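Adenine phosphoribosyltransferase (Leishmania donovani, PDB 1QB7) probably catalyses the transfer of a phosphoribosyl group from 5-phospho-alpha-D-ribose 1-diphosphate to adenine, giving AMP and diphosphate in purine salvage. Local coordinates at residues A[44-54]-A[81-89]; A[154-162]-A[186-197]. All blocks are in the same frame, centred on the assembly; numbering follows the deposited sequence.

Overall arrangement
Both contacts belong to the phosphoribosyltransferase domain, and they lie on opposite sides of the chain's centre. Their centres are 26 Å apart and their nearest atoms about 11 Å, so they do not touch. Interaction 1 packs 44-54 against 81-89 and reaches the adenine pocket through Arg81, whose side chain comes within about 3 Å of the bound base. Interaction 2 packs the helix 154-162 against 186-197, farther from the base: the side chain of Ala154 is about 7 Å from the magnesium ion and about 12 Å from adenine. The two contacts share one central sheet, since both have side chains that touch strand 140-145.

Interaction 1 of 2, residues A[44-54]-A[81-89]; sequences VSSITESPETL and RGFLFGPMI
Val44 and Arg81 face each other at one end of this contact, with CA atoms 7.2 Å apart, and Leu54 and Phe85 lie 8.2 Å apart farther along; the two segments run in the same direction, with Thr48 beside Leu84 in between. The Val44 methyl CG2 points away from its own backbone N and meets both Leu84 and Phe85. Val44 CG2 is 3.6 Å from Leu84 CD1, with the two side chains tip to tip. The same methyl lies at the ring edge of Phe85, near the ring plane. Ile47 also comes to that edge, its CG2 3.8 Å from Phe85 CE1; the two side chains cross at about a right angle. Leu84 CB covers part of one face of the same ring. Leu54 approaches Phe85 obliquely, with CD1 3.7 Å from CE1. Leu54 CD1 is also 3.6 Å from Met88 CE. The Met88 chain is extended beyond CG (chi2 177°), which carries that methyl across to Leu54. Thr48 gives only its methyl to the contact, with CG2 4.0 Å from Leu84 CD1. Its hydroxyl bonds to the backbone O of Phe97 of the second subunit, so helix 45-48 also serves the dimer interface. Back at the Val44 end, Val44 CG1 rests on the aliphatic part of Arg81, 3.9 Å from CD. The guanidinium lies beyond: NE forms a salt bridge with Asp146 and NH2 donates to N7 of the bound adenine. Phe85 also packs on Ile57 of helix 51-67 and Ile144 of strand 140-145. The contact between the segments is thus apolar and buried. Methyl groups of Val44, Ile47 and Leu54 pack against the outer part of the Phe85 ring, while Val44 backs the aliphatic stem of an arginine whose polar end holds the substrate base.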
# COMPACT_ATOMS: atom_id res chain seq x y z
N VAL A 44 7.94 -2.45 -8.65
CA VAL A 44 8.13 -1.99 -7.28
C VAL A 44 8.52 -3.15 -6.35
O VAL A 44 9.18 -2.96 -5.33
CB VAL A 44 6.87 -1.24 -6.76
CG1 VAL A 44 5.74 -2.22 -6.48
CG2 VAL A 44 7.22 -0.41 -5.53
N SER A 45 8.15 -4.37 -6.74
CA SER A 45 8.48 -5.56 -5.95
C SER A 45 9.98 -5.80 -5.87
O SER A 45 10.46 -6.35 -4.89
CB SER A 45 7.80 -6.81 -6.51
OG SER A 45 6.40 -6.76 -6.31
N SER A 46 10.71 -5.41 -6.91
CA SER A 46 12.17 -5.59 -6.91
C SER A 46 12.79 -4.71 -5.82
O SER A 46 13.91 -4.94 -5.38
CB SER A 46 12.77 -5.26 -8.27
OG SER A 46 12.55 -3.91 -8.61
N ILE A 47 12.04 -3.70 -5.38
CA ILE A 47 12.50 -2.80 -4.34
C ILE A 47 12.04 -3.29 -2.96
O ILE A 47 12.86 -3.45 -2.04
CB ILE A 47 12.00 -1.35 -4.59
CG1 ILE A 47 12.53 -0.84 -5.94
CG2 ILE A 47 12.40 -0.42 -3.45
CD1 ILE A 47 14.03 -1.11 -6.16
N THR A 48 10.74 -3.57 -2.83
CA THR A 48 10.17 -4.03 -1.55
C THR A 48 10.68 -5.40 -1.11
O THR A 48 10.68 -5.70 0.07
CB THR A 48 8.60 -4.02 -1.54
OG1 THR A 48 8.10 -5.02 -2.43
CG2 THR A 48 8.06 -2.66 -1.96
N GLU A 49 11.10 -6.23 -2.06
CA GLU A 49 11.62 -7.56 -1.73
C GLU A 49 13.10 -7.51 -1.36
O GLU A 49 13.69 -8.51 -0.98
CB GLU A 49 11.40 -8.53 -2.89
CG GLU A 49 9.95 -8.95 -3.07
CD GLU A 49 9.73 -9.84 -4.28
OE1 GLU A 49 10.67 -10.56 -4.69
OE2 GLU A 49 8.61 -9.83 -4.82
N SER A 50 13.70 -6.33 -1.50
CA SER A 50 15.11 -6.12 -1.16
C SER A 50 15.17 -5.39 0.18
O SER A 50 15.00 -4.17 0.24
CB SER A 50 15.81 -5.30 -2.24
OG SER A 50 17.09 -4.87 -1.80
N PRO A 51 15.38 -6.14 1.28
CA PRO A 51 15.45 -5.57 2.63
C PRO A 51 16.42 -4.39 2.75
O PRO A 51 16.08 -3.36 3.33
CB PRO A 51 15.91 -6.76 3.47
CG PRO A 51 15.27 -7.90 2.79
CD PRO A 51 15.53 -7.60 1.33
N GLU A 52 17.61 -4.55 2.18
CA GLU A 52 18.62 -3.50 2.26
C GLU A 52 18.19 -2.24 1.51
O GLU A 52 18.39 -1.13 1.98
CB GLU A 52 19.96 -4.01 1.72
CG GLU A 52 21.13 -3.08 2.03
CD GLU A 52 22.43 -3.47 1.35
OE1 GLU A 52 22.43 -4.39 0.49
OE2 GLU A 52 23.47 -2.85 1.67
N THR A 53 17.56 -2.43 0.35
CA THR A 53 17.11 -1.29 -0.45
C THR A 53 15.94 -0.56 0.22
O THR A 53 15.93 0.67 0.29
CB THR A 53 16.72 -1.71 -1.89
OG1 THR A 53 17.78 -2.49 -2.45
CG2 THR A 53 16.51 -0.49 -2.77
N LEU A 54 14.99 -1.32 0.75
CA LEU A 54 13.84 -0.72 1.42
C LEU A 54 14.31 0.11 2.62
O LEU A 54 13.87 1.25 2.82
CB LEU A 54 12.86 -1.81 1.86
CG LEU A 54 11.44 -1.37 2.23
CD1 LEU A 54 10.72 -0.75 1.03
CD2 LEU A 54 10.68 -2.58 2.72
N ARG A 81 1.08 1.78 -4.86
CA ARG A 81 2.52 1.71 -4.68
C ARG A 81 3.12 2.75 -3.74
O ARG A 81 4.17 2.52 -3.14
CB ARG A 81 3.20 1.64 -6.05
CG ARG A 81 2.59 0.51 -6.90
CD ARG A 81 3.30 0.24 -8.20
NE ARG A 81 3.43 1.42 -9.05
CZ ARG A 81 3.17 1.45 -10.35
NH1 ARG A 81 2.71 0.37 -10.97
NH2 ARG A 81 3.34 2.57 -11.03
N GLY A 82 2.41 3.87 -3.56
CA GLY A 82 2.86 4.91 -2.64
C GLY A 82 2.63 4.45 -1.20
O GLY A 82 3.26 4.95 -0.26
N PHE A 83 1.69 3.51 -1.03
CA PHE A 83 1.35 2.95 0.28
C PHE A 83 2.52 2.12 0.81
O PHE A 83 2.62 1.87 2.01
CB PHE A 83 0.14 2.02 0.17
CG PHE A 83 -1.17 2.73 -0.10
CD1 PHE A 83 -1.21 4.10 -0.37
CD2 PHE A 83 -2.36 2.01 -0.07
CE1 PHE A 83 -2.44 4.74 -0.61
CE2 PHE A 83 -3.58 2.64 -0.30
CZ PHE A 83 -3.62 4.01 -0.57
N LEU A 84 3.36 1.66 -0.10
CA LEU A 84 4.50 0.82 0.23
C LEU A 84 5.65 1.55 0.90
O LEU A 84 6.43 0.94 1.63
CB LEU A 84 5.03 0.14 -1.04
CG LEU A 84 4.06 -0.79 -1.77
CD1 LEU A 84 4.60 -1.11 -3.15
CD2 LEU A 84 3.86 -2.06 -0.96
N PHE A 85 5.76 2.85 0.67
CA PHE A 85 6.87 3.62 1.23
C PHE A 85 6.47 4.69 2.22
O PHE A 85 7.23 5.00 3.15
CB PHE A 85 7.68 4.25 0.09
CG PHE A 85 8.14 3.25 -0.93
CD1 PHE A 85 9.28 2.47 -0.71
CD2 PHE A 85 7.43 3.08 -2.12
CE1 PHE A 85 9.69 1.53 -1.64
CE2 PHE A 85 7.83 2.13 -3.06
CZ PHE A 85 8.96 1.36 -2.82
N GLY A 86 5.28 5.25 2.04
CA GLY A 86 4.80 6.30 2.91
C GLY A 86 4.73 5.98 4.39
O GLY A 86 5.37 6.67 5.19
N PRO A 87 3.99 4.93 4.78
CA PRO A 87 3.85 4.54 6.19
C PRO A 87 5.15 4.31 6.97
O PRO A 87 5.24 4.69 8.13
CB PRO A 87 3.01 3.26 6.11
CG PRO A 87 2.16 3.51 4.89
CD PRO A 87 3.16 4.09 3.91
N MET A 88 6.15 3.71 6.33
CA MET A 88 7.40 3.47 7.05
C MET A 88 8.17 4.76 7.33
O MET A 88 8.99 4.80 8.23
CB MET A 88 8.28 2.43 6.35
CG MET A 88 8.80 2.81 5.00
SD MET A 88 9.87 1.52 4.35
CE MET A 88 10.46 2.35 2.89
N ILE A 89 7.89 5.80 6.55
CA ILE A 89 8.54 7.09 6.77
C ILE A 89 7.75 7.86 7.82
O ILE A 89 8.31 8.35 8.81
CB ILE A 89 8.60 7.91 5.47
CG1 ILE A 89 9.45 7.19 4.42
CG2 ILE A 89 9.19 9.29 5.74
CD1 ILE A 89 9.30 7.76 3.03

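Interaction 2 of 2, residues A[154-162]-A[186-197]; sequences ALSGLQLVE and IHSTANSRYKDI
Helix 154-162 and helix 186-192 have axes 12.1 Å apart at closest and cross at -53°, and the turns at 192-197 bring Tyr194 and Ile197 back toward the first. Leu158 is central. Its CD1 is 3.7 Å from Ile186 CG2 and also lies over one face of the Tyr194 ring, offset toward the rim. Its other methyl, CD2, slides past Ile197 and lies 3.8 Å from CG2. Arg193 CG lies over the opposite face of the Tyr194 ring, also toward the rim, so the ring has an aliphatic group on each side. Leu155 has CG anti to its backbone nitrogen (chi1 176°). This swings CD1 to within 3.6 Å of Tyr194 CE2. Ala154 CB, in the first turn of helix 152-163, meets Ile186 CD1. The polar groups gather at the tyrosine hydroxyl. A water joins Tyr194 OH, 2.8 Å away, to Gln159 NE2, whose hydrogen it accepts at 2.9 Å. Gln159 OE1 bonds to the backbone N of Glu114. In one of its two modelled conformers Glu162 OE2 forms a salt bridge with Arg193 NH2 at 2.7 Å, at the guanidinium edge, so this link may not be constant. The planes of the two groups are 89° apart, so the carboxylate stands across the guanidinium, both oxygens near NH2, rather than side by side with it. His187 NE2 donates to Ile197 O in the carbonyl plane. Inward, Leu158 and Ile197 touch Val168 of strand 167-173. Parallel strands 140-145 and 167-173 are joined through helix 152-163, a beta-alpha-beta crossover. Helices packed in this way against a parallel sheet are characteristic of the type I phosphoribosyltransferase fold, and here the helix starts just after Gly151, which binds AMP in another structure of this protein, and carries the magnesium ligand Thr153 in its first turn.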
# COMPACT_ATOMS: atom_id res chain seq x y z
N ALA A 154 0.07 12.69 -9.87
CA ALA A 154 0.84 13.72 -9.17
C ALA A 154 0.03 15.01 -9.19
O ALA A 154 -0.09 15.70 -8.16
CB ALA A 154 2.21 13.92 -9.84
N LEU A 155 -0.55 15.32 -10.35
CA LEU A 155 -1.37 16.51 -10.51
C LEU A 155 -2.62 16.41 -9.63
O LEU A 155 -3.05 17.41 -9.05
CB LEU A 155 -1.76 16.72 -11.98
CG LEU A 155 -2.72 17.89 -12.26
CD1 LEU A 155 -2.08 19.22 -11.88
CD2 LEU A 155 -3.12 17.89 -13.72
N SER A 156 -3.20 15.22 -9.52
CA SER A 156 -4.37 15.04 -8.66
C SER A 156 -3.99 15.35 -7.21
O SER A 156 -4.75 15.98 -6.47
CB SER A 156 -4.91 13.62 -8.75
OG SER A 156 -5.76 13.49 -9.88
N GLY A 157 -2.78 14.94 -6.84
CA GLY A 157 -2.27 15.18 -5.50
C GLY A 157 -2.16 16.67 -5.23
O GLY A 157 -2.58 17.13 -4.18
N LEU A 158 -1.60 17.41 -6.18
CA LEU A 158 -1.43 18.85 -6.05
C LEU A 158 -2.79 19.54 -5.89
O LEU A 158 -2.96 20.40 -5.03
CB LEU A 158 -0.69 19.42 -7.26
CG LEU A 158 0.66 18.78 -7.60
CD1 LEU A 158 1.24 19.38 -8.87
CD2 LEU A 158 1.62 18.96 -6.44
N GLN A 159 -3.76 19.15 -6.71
CA GLN A 159 -5.09 19.74 -6.65
C GLN A 159 -5.75 19.51 -5.30
O GLN A 159 -6.32 20.42 -4.72
CB GLN A 159 -5.97 19.16 -7.76
CG GLN A 159 -5.53 19.53 -9.17
CD GLN A 159 -6.35 18.84 -10.24
OE1 GLN A 159 -6.93 17.78 -10.02
NE2 GLN A 159 -6.39 19.44 -11.43
N LEU A 160 -5.66 18.27 -4.81
CA LEU A 160 -6.27 17.90 -3.54
C LEU A 160 -5.65 18.65 -2.36
O LEU A 160 -6.37 19.09 -1.46
CB LEU A 160 -6.19 16.38 -3.34
CG LEU A 160 -7.05 15.56 -4.31
CD1 LEU A 160 -6.67 14.09 -4.23
CD2 LEU A 160 -8.54 15.76 -4.02
N VAL A 161 -4.33 18.82 -2.38
CA VAL A 161 -3.64 19.55 -1.31
C VAL A 161 -4.00 21.04 -1.36
O VAL A 161 -4.30 21.64 -0.33
CB VAL A 161 -2.10 19.35 -1.39
CG1 VAL A 161 -1.41 20.21 -0.35
CG2 VAL A 161 -1.74 17.89 -1.17
N GLU A 162 -4.03 21.62 -2.56
CA GLU A 162 -4.39 23.04 -2.71
C GLU A 162 -5.82 23.28 -2.24
O GLU A 162 -6.08 24.22 -1.50
CB GLU A 162 -4.24 23.51 -4.17
CG GLU A 162 -4.91 24.84 -4.49
CD GLU A 162 -4.78 25.22 -5.96
OE1 GLU A 162 -4.86 24.32 -6.83
OE2 GLU A 162 -4.59 26.42 -6.23
N ILE A 186 3.87 19.73 -15.76
CA ILE A 186 3.18 20.24 -14.58
C ILE A 186 3.66 21.66 -14.26
O ILE A 186 2.87 22.51 -13.87
CB ILE A 186 3.37 19.29 -13.37
CG1 ILE A 186 2.60 17.99 -13.62
CG2 ILE A 186 2.91 19.95 -12.08
CD1 ILE A 186 2.83 16.90 -12.59
N HIS A 187 4.94 21.92 -14.49
CA HIS A 187 5.53 23.23 -14.23
C HIS A 187 5.14 24.34 -15.20
O HIS A 187 5.40 25.51 -14.93
CB HIS A 187 7.05 23.13 -14.20
CG HIS A 187 7.59 22.52 -12.95
ND1 HIS A 187 8.80 21.87 -12.91
CD2 HIS A 187 7.08 22.46 -11.70
CE1 HIS A 187 9.02 21.44 -11.68
NE2 HIS A 187 8.00 21.79 -10.93
N SER A 188 4.53 23.98 -16.33
CA SER A 188 4.13 24.98 -17.32
C SER A 188 2.62 25.07 -17.54
O SER A 188 2.11 26.11 -17.98
CB SER A 188 4.82 24.71 -18.66
OG SER A 188 4.37 23.48 -19.21
N THR A 189 1.92 23.98 -17.24
CA THR A 189 0.47 23.93 -17.43
C THR A 189 -0.25 25.05 -16.67
O THR A 189 0.18 25.44 -15.58
CB THR A 189 -0.11 22.56 -17.02
OG1 THR A 189 -1.44 22.45 -17.52
CG2 THR A 189 -0.12 22.40 -15.50
N ALA A 190 -1.30 25.57 -17.28
CA ALA A 190 -2.10 26.63 -16.68
C ALA A 190 -1.26 27.84 -16.25
O ALA A 190 -1.28 28.24 -15.08
CB ALA A 190 -2.89 26.08 -15.50
N ASN A 191 -0.50 28.39 -17.19
CA ASN A 191 0.37 29.54 -16.94
C ASN A 191 1.37 29.39 -15.81
O ASN A 191 1.53 30.29 -14.98
CB ASN A 191 -0.47 30.80 -16.69
CG ASN A 191 -0.98 31.41 -17.96
OD1 ASN A 191 -0.22 32.00 -18.73
ND2 ASN A 191 -2.28 31.27 -18.21
N SER A 192 2.05 28.24 -15.77
CA SER A 192 3.06 27.97 -14.75
C SER A 192 2.53 28.11 -13.32
O SER A 192 3.23 28.61 -12.44
CB SER A 192 4.27 28.90 -14.94
OG SER A 192 4.80 28.80 -16.24
N ARG A 193 1.30 27.66 -13.08
CA ARG A 193 0.73 27.77 -11.75
C ARG A 193 1.37 26.85 -10.72
O ARG A 193 1.31 27.12 -9.52
CB ARG A 193 -0.79 27.57 -11.78
CG ARG A 193 -1.24 26.23 -12.31
CD ARG A 193 -2.73 26.05 -12.08
NE ARG A 193 -3.09 26.17 -10.67
CZ ARG A 193 -4.32 26.40 -10.23
NH1 ARG A 193 -5.32 26.54 -11.08
NH2 ARG A 193 -4.55 26.47 -8.92
N TYR A 194 1.99 25.77 -11.19
CA TYR A 194 2.66 24.82 -10.31
C TYR A 194 4.18 24.88 -10.46
O TYR A 194 4.89 23.98 -10.03
CB TYR A 194 2.16 23.40 -10.59
CG TYR A 194 0.68 23.22 -10.33
CD1 TYR A 194 0.14 23.41 -9.05
CD2 TYR A 194 -0.19 22.86 -11.36
CE1 TYR A 194 -1.22 23.25 -8.80
CE2 TYR A 194 -1.55 22.69 -11.12
CZ TYR A 194 -2.06 22.89 -9.84
OH TYR A 194 -3.40 22.72 -9.61
N LYS A 195 4.66 25.98 -11.04
CA LYS A 195 6.08 26.23 -11.28
C LYS A 195 6.93 26.04 -10.03
O LYS A 195 8.06 25.59 -10.12
CB LYS A 195 6.28 27.65 -11.81
CG LYS A 195 7.73 28.03 -12.07
CD LYS A 195 7.87 29.53 -12.34
CE LYS A 195 9.34 29.93 -12.44
NZ LYS A 195 9.51 31.40 -12.64
N ASP A 196 6.38 26.39 -8.87
CA ASP A 196 7.10 26.28 -7.61
C ASP A 196 7.04 24.93 -6.92
O ASP A 196 7.59 24.77 -5.83
CB ASP A 196 6.66 27.39 -6.64
CG ASP A 196 7.01 28.78 -7.15
OD1 ASP A 196 8.13 28.97 -7.69
OD2 ASP A 196 6.17 29.70 -7.01
N ILE A 197 6.37 23.95 -7.54
CA ILE A 197 6.26 22.62 -6.97
C ILE A 197 7.56 21.86 -7.20
O ILE A 197 7.99 21.70 -8.33
CB ILE A 197 5.11 21.79 -7.61
CG1 ILE A 197 3.75 22.48 -7.41
CG2 ILE A 197 5.10 20.37 -7.04
CD1 ILE A 197 3.36 22.68 -5.96
O HOH W 1 -5.41 22.17 -11.46